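Local coordinates for protein 4-hydroxy-tetrahydrodipicolinate synthase (Thermotoga maritima, PDB 1O5K) that catalyses the condensation of pyruvate with aspartate-beta-semialdehyde to 4-hydroxy-tetrahydrodipicolinate, a step of lysine biosynthesis that proceeds through a Schiff base, at residues 206-211 / 232-237; 201-205 / 255-259; 159-164 / 188-193; 120-126 / 152-158; 264-268 / 280-285. All coordinates share one frame; numbering follows the deposited sequence.

Interaction 1. Residues 206-211 / 232-237; sequences TFYLLC and LCAEYF
Leu210 enters a hole on the opposing helix formed by Leu232, Cys233, Tyr236 and Phe237, a clear example of knobs-into-holes packing between two nearly parallel helices. The segment axes cross at -24° and approach to 10.5 Å, a wide spacing that large side chains have to fill. Followed outward, Leu210 meets something different at each carbon. Its CB stands over the middle of the Tyr236 ring, 3.7 Å from the ring centroid and 7° off the normal, a CH-pi contact made squarely on the face. CG is turned anti to the carbonyl carbon (chi1 -67°), which carries the branch past the ring toward the opposing backbone. There the methyls part: CD1 reaches Leu232 CD2 at 3.8 Å and also nears the CB of Tyr236, whereas CD2 lies 3.7 Å from Phe237 CE2, the two side chains running roughly perpendicular.

Tyr236 answers in the reverse direction. Its CG points away from the backbone N and sends the ring back along Leu210 until OH is 3.1 Å from Leu210 O. Beside it, Cys211 SG comes to 3.9 Å from Tyr236 CE1, an oblique sulfur-aromatic contact. At the other end of the interface, Thr206 turns its methyl CG2 to Leu232 CD2 at 3.9 Å, while its hydroxyl is bonded to Asp203 O.

Helix 206-212 and helix 226-237 thus pack side by side on the outside of the barrel, with Thr206 and Cys233 resting on strand 216-219, Phe207 and Tyr236 touching helix 241-257, and Cys211 and Tyr236 packing against the second subunit.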
# COMPACT_ATOMS: atom_id res chain seq x y z
N THR A 206 -12.59 17.89 2.73
CA THR A 206 -13.86 18.65 2.56
C THR A 206 -13.83 19.54 1.32
O THR A 206 -14.75 19.52 0.50
CB THR A 206 -14.15 19.49 3.78
OG1 THR A 206 -14.18 18.65 4.93
CG2 THR A 206 -15.54 20.15 3.64
N PHE A 207 -12.80 20.37 1.20
CA PHE A 207 -12.66 21.26 0.06
C PHE A 207 -12.80 20.51 -1.28
O PHE A 207 -13.59 20.89 -2.15
CB PHE A 207 -11.33 22.05 0.10
CG PHE A 207 -11.11 22.90 -1.10
CD1 PHE A 207 -11.90 24.01 -1.33
CD2 PHE A 207 -10.13 22.55 -2.07
CE1 PHE A 207 -11.73 24.81 -2.44
CE2 PHE A 207 -9.99 23.32 -3.23
CZ PHE A 207 -10.79 24.44 -3.40
N TYR A 208 -12.07 19.43 -1.41
CA TYR A 208 -12.06 18.69 -2.65
C TYR A 208 -13.38 17.93 -2.87
O TYR A 208 -13.84 17.82 -4.00
CB TYR A 208 -10.82 17.81 -2.77
CG TYR A 208 -9.57 18.62 -2.87
CD1 TYR A 208 -9.28 19.35 -4.02
CD2 TYR A 208 -8.70 18.75 -1.76
CE1 TYR A 208 -8.18 20.17 -4.08
CE2 TYR A 208 -7.57 19.57 -1.84
CZ TYR A 208 -7.32 20.27 -2.97
OH TYR A 208 -6.20 21.09 -3.06
N LEU A 209 -13.99 17.45 -1.79
CA LEU A 209 -15.30 16.86 -1.87
C LEU A 209 -16.36 17.86 -2.26
O LEU A 209 -17.22 17.51 -3.07
CB LEU A 209 -15.65 16.13 -0.58
CG LEU A 209 -17.00 15.46 -0.64
CD1 LEU A 209 -16.79 14.05 -0.02
CD2 LEU A 209 -18.00 16.33 0.08
N LEU A 210 -16.29 19.10 -1.76
CA LEU A 210 -17.17 20.15 -2.28
C LEU A 210 -16.97 20.36 -3.79
O LEU A 210 -17.95 20.45 -4.54
CB LEU A 210 -16.95 21.48 -1.50
CG LEU A 210 -17.43 21.36 -0.02
CD1 LEU A 210 -16.90 22.51 0.76
CD2 LEU A 210 -18.98 21.34 0.03
N CYS A 211 -15.71 20.44 -4.24
CA CYS A 211 -15.37 20.64 -5.65
C CYS A 211 -15.91 19.48 -6.50
O CYS A 211 -16.33 19.71 -7.65
CB CYS A 211 -13.85 20.77 -5.85
SG CYS A 211 -13.16 22.32 -5.22
N LEU A 232 -15.57 27.50 5.64
CA LEU A 232 -15.03 26.77 4.51
C LEU A 232 -16.15 26.35 3.58
O LEU A 232 -16.07 26.56 2.38
CB LEU A 232 -14.19 25.58 4.99
CG LEU A 232 -13.40 24.73 3.98
CD1 LEU A 232 -12.37 23.89 4.70
CD2 LEU A 232 -14.32 23.83 3.16
N CYS A 233 -17.22 25.75 4.13
CA CYS A 233 -18.35 25.30 3.28
C CYS A 233 -19.14 26.49 2.75
O CYS A 233 -19.44 26.56 1.56
CB CYS A 233 -19.26 24.35 4.04
SG CYS A 233 -18.41 22.86 4.66
N ALA A 234 -19.44 27.44 3.62
CA ALA A 234 -20.25 28.58 3.26
C ALA A 234 -19.65 29.38 2.11
O ALA A 234 -20.38 29.79 1.16
CB ALA A 234 -20.47 29.48 4.48
N GLU A 235 -18.34 29.61 2.16
CA GLU A 235 -17.68 30.27 1.07
C GLU A 235 -17.81 29.49 -0.24
O GLU A 235 -18.01 30.08 -1.31
CB GLU A 235 -16.21 30.55 1.41
CG GLU A 235 -15.99 31.61 2.45
CD GLU A 235 -16.26 33.02 1.96
OE1 GLU A 235 -16.71 33.21 0.80
OE2 GLU A 235 -16.05 33.96 2.73
N TYR A 236 -17.72 28.16 -0.16
CA TYR A 236 -17.82 27.35 -1.36
C TYR A 236 -19.23 27.48 -1.94
O TYR A 236 -19.40 27.77 -3.12
CB TYR A 236 -17.50 25.86 -1.09
CG TYR A 236 -17.51 25.06 -2.36
CD1 TYR A 236 -16.37 24.94 -3.13
CD2 TYR A 236 -18.70 24.59 -2.89
CE1 TYR A 236 -16.39 24.25 -4.32
CE2 TYR A 236 -18.73 23.93 -4.10
CZ TYR A 236 -17.58 23.78 -4.82
OH TYR A 236 -17.64 23.17 -6.04
N PHE A 237 -20.21 27.26 -1.10
CA PHE A 237 -21.62 27.34 -1.51
C PHE A 237 -22.00 28.71 -2.07
O PHE A 237 -22.90 28.80 -2.90
CB PHE A 237 -22.50 26.98 -0.34
CG PHE A 237 -22.40 25.52 0.11
CD1 PHE A 237 -22.58 25.19 1.44
CD2 PHE A 237 -22.19 24.50 -0.80
CE1 PHE A 237 -22.52 23.87 1.86
CE2 PHE A 237 -22.14 23.17 -0.37
CZ PHE A 237 -22.31 22.87 0.94

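Interaction 2. Residues 201-205 / 255-259; sequences GNDDR and MKALF
Met255 lies against the backbone of Asp203 and Asp204, and this close van der Waals packing of a thioether on backbone is the compact half of a contact whose other half is ionic and hydrated. The sulfur and its methyl do most of the touching: SD is 3.6 Å from Asp204 CA, and CE reaches Asp203 O at 3.5 Å. A chain extended beyond CG lays the methionine along the turn, so that its CG also meets Asp203 CB at 4.0 Å. On this inner side Met229 and Leu232 of helix 226-237 pack against Met255 as well.

The outer half depends on Lys256. A bend at chi2 (-62°) brings its chain back across the Asp204 side chain at about a right angle, and NZ donates to Asp204 OD2 at 2.7 Å. The ammonium approaches that oxygen from the anti side, 25° out of the carboxylate plane. The other oxygen, OD1, pairs with Arg205 NH1 at 3.1 Å; the carboxylate therefore lies between two cations, which would be expected to stabilise its negative charge. A water adds weak bonds to Asp204 OD2 and Met255 O. Both cations have a further partner in Asp180 of the second subunit, which extends the network across the interface.

Asp203 turns its carboxylate elsewhere, to Ser219 OG and the backbone N of Val220 and Val221, while the edge of the Phe259 ring lies loosely beside OD2. Such a turn, leading into helix 206-212 and tied to the end of strand 216-219, belongs to the loop layer at the carboxyl end of a TIM barrel, where the pyruvate site of this family is found.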
# COMPACT_ATOMS: atom_id res chain seq x y z
N GLY A 201 -16.00 12.56 5.23
CA GLY A 201 -15.64 12.00 6.50
C GLY A 201 -14.22 12.33 6.89
O GLY A 201 -13.73 11.88 7.92
N ASN A 202 -13.55 13.18 6.11
CA ASN A 202 -12.23 13.66 6.45
C ASN A 202 -12.17 15.16 6.32
O ASN A 202 -12.49 15.72 5.27
CB ASN A 202 -11.17 13.08 5.51
CG ASN A 202 -10.95 11.62 5.73
OD1 ASN A 202 -10.48 11.20 6.80
ND2 ASN A 202 -11.24 10.84 4.73
N ASP A 203 -11.84 15.83 7.40
CA ASP A 203 -11.76 17.30 7.33
C ASP A 203 -10.86 17.80 6.20
O ASP A 203 -11.20 18.74 5.49
CB ASP A 203 -11.27 17.86 8.64
CG ASP A 203 -12.33 17.74 9.71
OD1 ASP A 203 -13.43 18.25 9.50
OD2 ASP A 203 -12.14 17.13 10.74
N ASP A 204 -9.70 17.15 6.05
CA ASP A 204 -8.75 17.57 5.02
C ASP A 204 -9.13 17.14 3.61
O ASP A 204 -8.39 17.39 2.67
CB ASP A 204 -7.30 17.14 5.38
CG ASP A 204 -7.06 15.64 5.29
OD1 ASP A 204 -7.99 14.86 4.94
OD2 ASP A 204 -5.94 15.16 5.58
N ARG A 205 -10.30 16.53 3.44
CA ARG A 205 -10.85 16.27 2.06
C ARG A 205 -12.11 17.11 1.76
O ARG A 205 -12.61 17.07 0.65
CB ARG A 205 -11.20 14.80 1.89
CG ARG A 205 -9.98 13.87 1.98
CD ARG A 205 -9.09 13.95 0.80
NE ARG A 205 -7.96 13.03 0.81
CZ ARG A 205 -6.81 13.23 1.44
NH1 ARG A 205 -6.61 14.31 2.23
NH2 ARG A 205 -5.84 12.34 1.27
N MET A 255 -5.99 20.53 11.03
CA MET A 255 -6.54 19.31 10.49
C MET A 255 -5.56 18.16 10.67
O MET A 255 -5.95 17.08 11.11
CB MET A 255 -6.88 19.50 9.02
CG MET A 255 -8.10 20.36 8.82
SD MET A 255 -8.39 20.57 7.02
CE MET A 255 -9.88 21.59 7.05
N LYS A 256 -4.28 18.41 10.39
CA LYS A 256 -3.26 17.37 10.50
C LYS A 256 -2.96 17.01 11.96
O LYS A 256 -2.85 15.83 12.32
CB LYS A 256 -1.98 17.80 9.79
CG LYS A 256 -2.27 18.07 8.30
CD LYS A 256 -2.78 16.81 7.55
CE LYS A 256 -3.53 17.15 6.26
NZ LYS A 256 -3.46 16.04 5.21
N ALA A 257 -2.85 18.04 12.80
CA ALA A 257 -2.50 17.82 14.20
C ALA A 257 -3.53 16.96 14.92
O ALA A 257 -3.18 16.22 15.87
CB ALA A 257 -2.33 19.14 14.92
N LEU A 258 -4.80 17.07 14.51
CA LEU A 258 -5.86 16.35 15.20
C LEU A 258 -5.84 14.84 14.88
O LEU A 258 -6.58 14.07 15.44
CB LEU A 258 -7.23 17.02 14.87
CG LEU A 258 -7.44 18.35 15.57
CD1 LEU A 258 -8.76 18.96 15.16
CD2 LEU A 258 -7.38 18.22 17.14
N PHE A 259 -4.94 14.42 14.00
CA PHE A 259 -4.79 13.03 13.70
C PHE A 259 -3.39 12.49 13.83
O PHE A 259 -3.10 11.41 13.34
CB PHE A 259 -5.38 12.80 12.30
CG PHE A 259 -6.81 13.12 12.24
CD1 PHE A 259 -7.74 12.14 12.50
CD2 PHE A 259 -7.24 14.42 11.99
CE1 PHE A 259 -9.12 12.44 12.47
CE2 PHE A 259 -8.59 14.72 11.95
CZ PHE A 259 -9.52 13.72 12.20
O HOH W 1 -6.24 15.68 8.65

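Interaction 3. Residues 159-164 / 188-193; sequences AARIAA and LTKQAR
Ala163 and Ala192 face each other at the apolar centre, their CB atoms 4.2 Å apart, in an interface where alanine methyls meet one another and the opposing backbone. Small residues let the two helices run close: the segment axes come within 8.0 Å and cross at only -22°, and the CA atoms of Ala160 and Thr189 approach to 4.2 Å. Ala192 CB serves three partners on the opposing helix, meeting Ala164 CB at 4.0 Å and lying 3.4 Å from Ala160 O besides its contact with Ala163.

Toward the start of both segments, Ala160 CB rests on the backbone and CB of Leu188, while Thr189 CG2 meets Ala159 CB at 3.6 Å. The torsion of Thr189 explains this division: OG1 sits between the backbone N and the carbonyl carbon (chi1 60°), where it is bonded back to Thr185 O in its own helix, and CG2 is left to face Ala159.

The polar edge is at the helix end. Arg193, the first residue to leave helical geometry, bends at chi3 and brings NH1 to Ala163 O at 2.9 Å. The bond is nearly straight (164°), lies in the guanidinium plane and uses a lone pair of the carbonyl. NH1 also donates to Leu166 O, and NE pairs with Asp195, so the guanidinium is gripped from more than one direction.

Neighbouring helices 156-165 and 179-192 of the barrel are thereby joined by close but weakly directional methyl contacts, and it is the single arginine, binding carbonyls near the end of helix 156-165, that supplies the directional part.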
# COMPACT_ATOMS: atom_id res chain seq x y z
N ALA A 159 -22.47 1.98 -3.29
CA ALA A 159 -23.20 3.13 -2.73
C ALA A 159 -24.32 3.62 -3.65
O ALA A 159 -25.37 4.01 -3.17
CB ALA A 159 -22.25 4.31 -2.44
N ALA A 160 -24.09 3.60 -4.96
CA ALA A 160 -25.10 4.06 -5.92
C ALA A 160 -26.26 3.11 -5.91
O ALA A 160 -27.41 3.51 -6.15
CB ALA A 160 -24.52 4.13 -7.35
N ARG A 161 -25.99 1.83 -5.72
CA ARG A 161 -27.08 0.84 -5.74
C ARG A 161 -27.99 1.05 -4.50
O ARG A 161 -29.23 1.04 -4.56
CB ARG A 161 -26.44 -0.53 -5.71
CG ARG A 161 -27.36 -1.63 -5.82
CD ARG A 161 -26.63 -2.96 -5.79
NE ARG A 161 -27.64 -3.98 -5.94
CZ ARG A 161 -27.55 -5.21 -5.49
NH1 ARG A 161 -26.44 -5.62 -4.89
NH2 ARG A 161 -28.57 -6.04 -5.69
N ILE A 162 -27.34 1.28 -3.38
CA ILE A 162 -28.03 1.67 -2.14
C ILE A 162 -28.87 2.95 -2.28
O ILE A 162 -30.04 2.97 -1.90
CB ILE A 162 -26.99 1.79 -0.99
CG1 ILE A 162 -26.48 0.39 -0.58
CG2 ILE A 162 -27.57 2.54 0.24
CD1 ILE A 162 -25.24 0.44 0.23
N ALA A 163 -28.26 4.02 -2.81
CA ALA A 163 -28.99 5.24 -3.21
C ALA A 163 -30.21 4.96 -4.07
O ALA A 163 -31.30 5.47 -3.80
CB ALA A 163 -28.05 6.18 -3.95
N ALA A 164 -30.03 4.17 -5.13
CA ALA A 164 -31.10 3.89 -6.05
C ALA A 164 -32.23 3.17 -5.38
O ALA A 164 -33.39 3.43 -5.67
CB ALA A 164 -30.60 3.04 -7.21
N LEU A 188 -21.63 8.93 -8.89
CA LEU A 188 -22.50 7.79 -9.18
C LEU A 188 -23.74 7.81 -8.30
O LEU A 188 -24.82 7.43 -8.76
CB LEU A 188 -21.75 6.50 -9.00
CG LEU A 188 -20.70 6.12 -10.05
CD1 LEU A 188 -20.27 4.71 -9.79
CD2 LEU A 188 -21.25 6.25 -11.51
N THR A 189 -23.60 8.20 -7.02
CA THR A 189 -24.78 8.22 -6.12
C THR A 189 -25.81 9.27 -6.58
O THR A 189 -27.02 9.01 -6.60
CB THR A 189 -24.44 8.40 -4.64
OG1 THR A 189 -23.75 9.64 -4.43
CG2 THR A 189 -23.51 7.30 -4.09
N LYS A 190 -25.34 10.44 -7.01
CA LYS A 190 -26.22 11.51 -7.40
C LYS A 190 -26.83 11.26 -8.73
O LYS A 190 -27.92 11.74 -9.02
CB LYS A 190 -25.50 12.86 -7.38
CG LYS A 190 -25.29 13.30 -5.93
CD LYS A 190 -24.58 14.63 -5.75
CE LYS A 190 -24.28 14.92 -4.26
NZ LYS A 190 -25.49 15.35 -3.44
N GLN A 191 -26.14 10.49 -9.55
CA GLN A 191 -26.75 9.98 -10.77
C GLN A 191 -27.86 8.98 -10.48
O GLN A 191 -28.84 8.86 -11.25
CB GLN A 191 -25.73 9.32 -11.65
CG GLN A 191 -24.82 10.24 -12.40
CD GLN A 191 -23.92 9.45 -13.38
OE1 GLN A 191 -24.40 8.57 -14.10
NE2 GLN A 191 -22.61 9.76 -13.39
N ALA A 192 -27.72 8.21 -9.41
CA ALA A 192 -28.76 7.21 -9.06
C ALA A 192 -29.93 7.92 -8.41
O ALA A 192 -31.08 7.61 -8.69
CB ALA A 192 -28.24 6.17 -8.15
N ARG A 193 -29.64 8.95 -7.62
CA ARG A 193 -30.67 9.72 -6.97
C ARG A 193 -30.16 11.13 -6.67
O ARG A 193 -29.25 11.34 -5.88
CB ARG A 193 -31.01 8.98 -5.72
CG ARG A 193 -32.10 9.49 -4.86
CD ARG A 193 -32.36 8.43 -3.82
NE ARG A 193 -32.53 8.95 -2.50
CZ ARG A 193 -32.43 8.23 -1.40
NH1 ARG A 193 -32.16 6.92 -1.45
NH2 ARG A 193 -32.63 8.82 -0.25

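Interaction 4. Residues 120-126 / 152-158; sequences KPTQEGL and VNVLPET
Lys120 and Val152 bring the two chains closest, with CA atoms 5.4 Å apart, before each runs into a helix whose first turn faces the other segment. Gln123 then does most of the work. A bend at chi2 (-63°) carries its amide across to the extended loop 153-155 and to Thr158, where it bonds at both ends. OE1 takes two donors: Thr158 OG1 at 2.7 Å, in the carbonyl plane on a lone pair, and Leu155 N at 3.0 Å, a nearly straight bond (173°) whose donor is tilted from that plane. NE2 gives a more bent bond to Asn153 O at 2.9 Å.

Next to the amide lies a largely apolar patch. Leu126 CD1 touches Val152 CG2 at 4.1 Å and Val154 CG2 at 4.2 Å, and the same Val152 methyl lies 3.6 Å from Pro121 O. Thr122 caps its own helix through Gly125 N, while Lys120, Pro121 and Thr122 meet the third subunit.

Gln123 thus ties helix 123-134 to the start of helix 156-165. Three hydrogen bonds to one amide fix both its position and its flip, since oxygen and nitrogen could not exchange places without losing the match of donors and acceptors.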
# COMPACT_ATOMS: atom_id res chain seq x y z
N LYS A 120 -15.54 -7.85 7.52
CA LYS A 120 -15.25 -7.68 6.08
C LYS A 120 -16.31 -8.30 5.13
O LYS A 120 -16.05 -9.16 4.29
CB LYS A 120 -13.83 -8.16 5.70
CG LYS A 120 -12.69 -7.52 6.48
CD LYS A 120 -11.28 -7.86 5.89
CE LYS A 120 -11.10 -9.33 5.55
NZ LYS A 120 -9.74 -9.66 4.95
N PRO A 121 -17.53 -7.84 5.27
CA PRO A 121 -18.61 -8.35 4.41
C PRO A 121 -18.33 -8.06 2.92
O PRO A 121 -17.62 -7.08 2.56
CB PRO A 121 -19.83 -7.60 4.88
CG PRO A 121 -19.34 -6.44 5.64
CD PRO A 121 -17.95 -6.73 6.15
N THR A 122 -18.88 -8.89 2.08
CA THR A 122 -18.85 -8.67 0.66
C THR A 122 -19.70 -7.43 0.31
O THR A 122 -20.48 -6.95 1.14
CB THR A 122 -19.35 -9.88 -0.05
OG1 THR A 122 -20.73 -10.10 0.24
CG2 THR A 122 -18.56 -11.18 0.38
N GLN A 123 -19.55 -6.94 -0.92
CA GLN A 123 -20.34 -5.80 -1.37
C GLN A 123 -21.84 -6.13 -1.30
O GLN A 123 -22.64 -5.33 -0.84
CB GLN A 123 -19.93 -5.36 -2.78
CG GLN A 123 -18.48 -4.87 -2.83
CD GLN A 123 -18.25 -3.66 -1.99
OE1 GLN A 123 -18.85 -2.63 -2.25
NE2 GLN A 123 -17.38 -3.76 -0.99
N GLU A 124 -22.21 -7.33 -1.74
CA GLU A 124 -23.59 -7.78 -1.60
C GLU A 124 -24.07 -7.81 -0.13
O GLU A 124 -25.19 -7.45 0.15
CB GLU A 124 -23.77 -9.15 -2.26
CG GLU A 124 -25.18 -9.73 -2.20
CD GLU A 124 -26.22 -8.91 -2.92
OE1 GLU A 124 -25.86 -8.07 -3.78
OE2 GLU A 124 -27.44 -9.14 -2.66
N GLY A 125 -23.20 -8.27 0.76
CA GLY A 125 -23.45 -8.27 2.19
C GLY A 125 -23.74 -6.88 2.70
O GLY A 125 -24.67 -6.68 3.49
N LEU A 126 -22.93 -5.91 2.26
CA LEU A 126 -23.21 -4.53 2.63
C LEU A 126 -24.57 -4.05 2.14
O LEU A 126 -25.31 -3.41 2.86
CB LEU A 126 -22.13 -3.61 2.06
CG LEU A 126 -20.77 -3.81 2.68
CD1 LEU A 126 -19.70 -3.02 1.90
CD2 LEU A 126 -20.77 -3.36 4.18
N VAL A 152 -13.08 -2.67 5.24
CA VAL A 152 -13.92 -2.87 4.06
C VAL A 152 -14.20 -1.50 3.48
O VAL A 152 -14.39 -0.52 4.24
CB VAL A 152 -15.24 -3.60 4.40
CG1 VAL A 152 -16.18 -2.71 5.23
CG2 VAL A 152 -15.90 -4.02 3.10
N ASN A 153 -14.13 -1.41 2.16
CA ASN A 153 -14.49 -0.21 1.41
C ASN A 153 -15.79 -0.43 0.64
O ASN A 153 -15.90 -1.42 -0.12
CB ASN A 153 -13.39 0.12 0.42
CG ASN A 153 -13.68 1.38 -0.34
OD1 ASN A 153 -13.97 2.39 0.25
ND2 ASN A 153 -13.63 1.31 -1.69
N VAL A 154 -16.74 0.49 0.79
CA VAL A 154 -17.97 0.50 -0.04
C VAL A 154 -17.60 1.02 -1.40
O VAL A 154 -17.20 2.19 -1.52
CB VAL A 154 -19.10 1.44 0.48
CG1 VAL A 154 -20.36 1.27 -0.35
CG2 VAL A 154 -19.40 1.20 1.94
N LEU A 155 -17.75 0.20 -2.43
CA LEU A 155 -17.42 0.67 -3.76
C LEU A 155 -18.44 1.71 -4.15
O LEU A 155 -19.59 1.61 -3.72
CB LEU A 155 -17.47 -0.47 -4.77
CG LEU A 155 -16.43 -1.55 -4.63
CD1 LEU A 155 -16.73 -2.64 -5.60
CD2 LEU A 155 -14.98 -1.03 -4.81
N PRO A 156 -18.05 2.73 -4.91
CA PRO A 156 -18.99 3.73 -5.41
C PRO A 156 -20.24 3.10 -6.05
O PRO A 156 -21.35 3.53 -5.78
CB PRO A 156 -18.12 4.57 -6.39
CG PRO A 156 -16.73 4.46 -5.72
CD PRO A 156 -16.64 3.07 -5.25
N GLU A 157 -20.06 2.04 -6.83
CA GLU A 157 -21.20 1.40 -7.49
C GLU A 157 -22.16 0.82 -6.47
O GLU A 157 -23.37 0.73 -6.74
CB GLU A 157 -20.74 0.33 -8.47
CG GLU A 157 -19.59 0.82 -9.35
CD GLU A 157 -18.21 0.44 -8.78
OE1 GLU A 157 -17.78 -0.73 -8.98
OE2 GLU A 157 -17.56 1.26 -8.12
N THR A 158 -21.61 0.34 -5.36
CA THR A 158 -22.41 -0.26 -4.28
C THR A 158 -23.15 0.86 -3.58
O THR A 158 -24.34 0.74 -3.36
CB THR A 158 -21.56 -1.03 -3.29
OG1 THR A 158 -20.85 -2.06 -3.95
CG2 THR A 158 -22.39 -1.73 -2.26

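Interaction 5. Residues 264-268 / 280-285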
# COMPACT_ATOMS: atom_id res chain seq x y z
N PRO A 264 -10.41 9.95 18.75
CA PRO A 264 -10.33 11.33 19.28
C PRO A 264 -9.28 11.65 20.35
O PRO A 264 -9.52 12.55 21.18
CB PRO A 264 -11.70 11.50 19.89
CG PRO A 264 -12.03 10.14 20.44
CD PRO A 264 -11.39 9.14 19.50
N ILE A 265 -8.14 10.96 20.36
CA ILE A 265 -7.13 11.27 21.32
C ILE A 265 -6.67 12.74 21.21
O ILE A 265 -6.70 13.47 22.24
CB ILE A 265 -5.97 10.27 21.29
CG1 ILE A 265 -6.45 8.93 21.84
CG2 ILE A 265 -4.82 10.75 22.09
CD1 ILE A 265 -5.50 7.82 21.55
N PRO A 266 -6.25 13.21 20.03
CA PRO A 266 -5.83 14.63 19.92
C PRO A 266 -6.93 15.65 20.16
O PRO A 266 -6.72 16.61 20.92
CB PRO A 266 -5.33 14.72 18.47
CG PRO A 266 -4.89 13.27 18.17
CD PRO A 266 -6.06 12.53 18.72
N VAL A 267 -8.11 15.40 19.60
CA VAL A 267 -9.20 16.41 19.76
C VAL A 267 -9.63 16.59 21.24
O VAL A 267 -9.87 17.73 21.70
CB VAL A 267 -10.37 16.14 18.79
CG1 VAL A 267 -11.20 14.94 19.20
CG2 VAL A 267 -11.26 17.38 18.68
N LYS A 268 -9.61 15.51 22.02
CA LYS A 268 -9.91 15.63 23.44
C LYS A 268 -8.81 16.43 24.14
O LYS A 268 -9.12 17.25 24.98
CB LYS A 268 -10.16 14.29 24.12
CG LYS A 268 -11.55 13.73 23.82
CD LYS A 268 -11.90 12.52 24.66
CE LYS A 268 -13.33 12.55 25.08
NZ LYS A 268 -13.76 11.42 25.91
N GLU A 280 -9.90 12.92 29.31
CA GLU A 280 -10.11 11.54 29.78
C GLU A 280 -10.71 10.77 28.62
O GLU A 280 -11.60 11.28 27.93
CB GLU A 280 -11.11 11.47 30.93
CG GLU A 280 -10.62 11.96 32.26
CD GLU A 280 -11.54 11.51 33.38
OE1 GLU A 280 -12.18 10.42 33.29
OE2 GLU A 280 -11.63 12.26 34.34
N LEU A 281 -10.23 9.54 28.45
CA LEU A 281 -10.74 8.64 27.43
C LEU A 281 -10.98 7.30 28.11
O LEU A 281 -10.55 7.08 29.22
CB LEU A 281 -9.72 8.44 26.30
CG LEU A 281 -9.51 9.74 25.50
CD1 LEU A 281 -8.27 10.47 25.86
CD2 LEU A 281 -9.63 9.54 24.00
N ARG A 282 -11.72 6.43 27.45
CA ARG A 282 -11.85 5.08 28.00
C ARG A 282 -10.97 4.04 27.25
O ARG A 282 -10.86 4.08 25.98
CB ARG A 282 -13.29 4.67 27.91
CG ARG A 282 -14.15 5.39 28.90
CD ARG A 282 -15.58 4.97 28.85
NE ARG A 282 -16.38 5.68 29.85
CZ ARG A 282 -17.70 5.59 29.95
NH1 ARG A 282 -18.38 4.81 29.12
NH2 ARG A 282 -18.33 6.25 30.89
N LEU A 283 -10.43 3.11 28.00
CA LEU A 283 -9.58 2.06 27.46
C LEU A 283 -10.39 1.31 26.40
O LEU A 283 -11.60 1.07 26.59
CB LEU A 283 -9.08 1.12 28.59
CG LEU A 283 -7.96 1.65 29.47
CD1 LEU A 283 -7.60 0.59 30.44
CD2 LEU A 283 -6.74 2.04 28.62
N PRO A 284 -9.77 0.94 25.26
CA PRO A 284 -8.32 0.98 25.01
C PRO A 284 -7.70 2.33 24.56
O PRO A 284 -6.53 2.33 24.23
CB PRO A 284 -8.16 -0.04 23.89
CG PRO A 284 -9.43 0.14 23.10
CD PRO A 284 -10.49 0.31 24.14
N LEU A 285 -8.46 3.43 24.60
CA LEU A 285 -7.90 4.73 24.29
C LEU A 285 -7.29 5.31 25.56
O LEU A 285 -7.70 4.97 26.67
CB LEU A 285 -8.91 5.68 23.68
CG LEU A 285 -9.57 5.22 22.39
CD1 LEU A 285 -10.42 6.32 21.80
CD2 LEU A 285 -8.54 4.71 21.36
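Lys268 sets out with CG anti to its carbonyl carbon (chi1 -77°) and then turns at chi3 (141°), a bend that carries the amine past Leu281 to Glu280 O. Lys268 NZ donates to Glu280 O at 3.0 Å, in the carbonyl plane, with a C=O...N angle of 158°. On the way, the aliphatic part of the lysine slides past Leu281 in the opposite direction, CD coming to 3.8 Å from Leu281 CG. The amine is held further by a salt bridge with Glu58 and a bond to Thr23 O, so this buried charge is well supplied with acceptors, and the nearby carboxylate would be expected to favour its protonated form.

Leu281 also reaches the beginning of the helix. Its CD2 meets Ile265 CG1 at 3.9 Å, the two side chains lying about perpendicular, and stands 4.3 Å from Pro264 CG. The second leucine of the loop, Leu285, comes to the same proline from another part of the turn: CD1 is 3.8 Å from Pro264 CD, while its CD2 makes a looser contact of 4.4 Å with Ile265 CD1. Leu281 and Leu285 therefore pack against the first turn of helix 265-273, with the Lys268 chain alongside Leu281.

Pro264 and Pro284 each follow a cis peptide bond. Pro264 lies about 4 Å, side chain to side chain, from Thr56, predicted to bind pyruvate. Ile265 and Leu285 pack on the third subunit. A helix start and a returning loop joined in this way form part of the surroundings of the probable pyruvate site of a DapA-family TIM barrel.

From the N terminus, interaction 4 closes first, joining the start of helix 123-134 to that of helix 156-165. Interaction 3 follows in series, using the same helix 156-165 and pairing it with helix 179-192; the two contacts meet through the Arg161-Glu124 salt bridge. Interaction 2 then opens a longer loop that closes at 255-259, and interaction 1 is nested inside it, the two touching where Leu232 meets Met255. Interaction 5 comes last, and its helix packs on Leu258 of interaction 2. None cross. Interactions 3, 4 and 1 tie barrel helices together, while 2 and 5 involve the C-terminal helices; 1 and 2 border the second subunit, 4 and 5 the third.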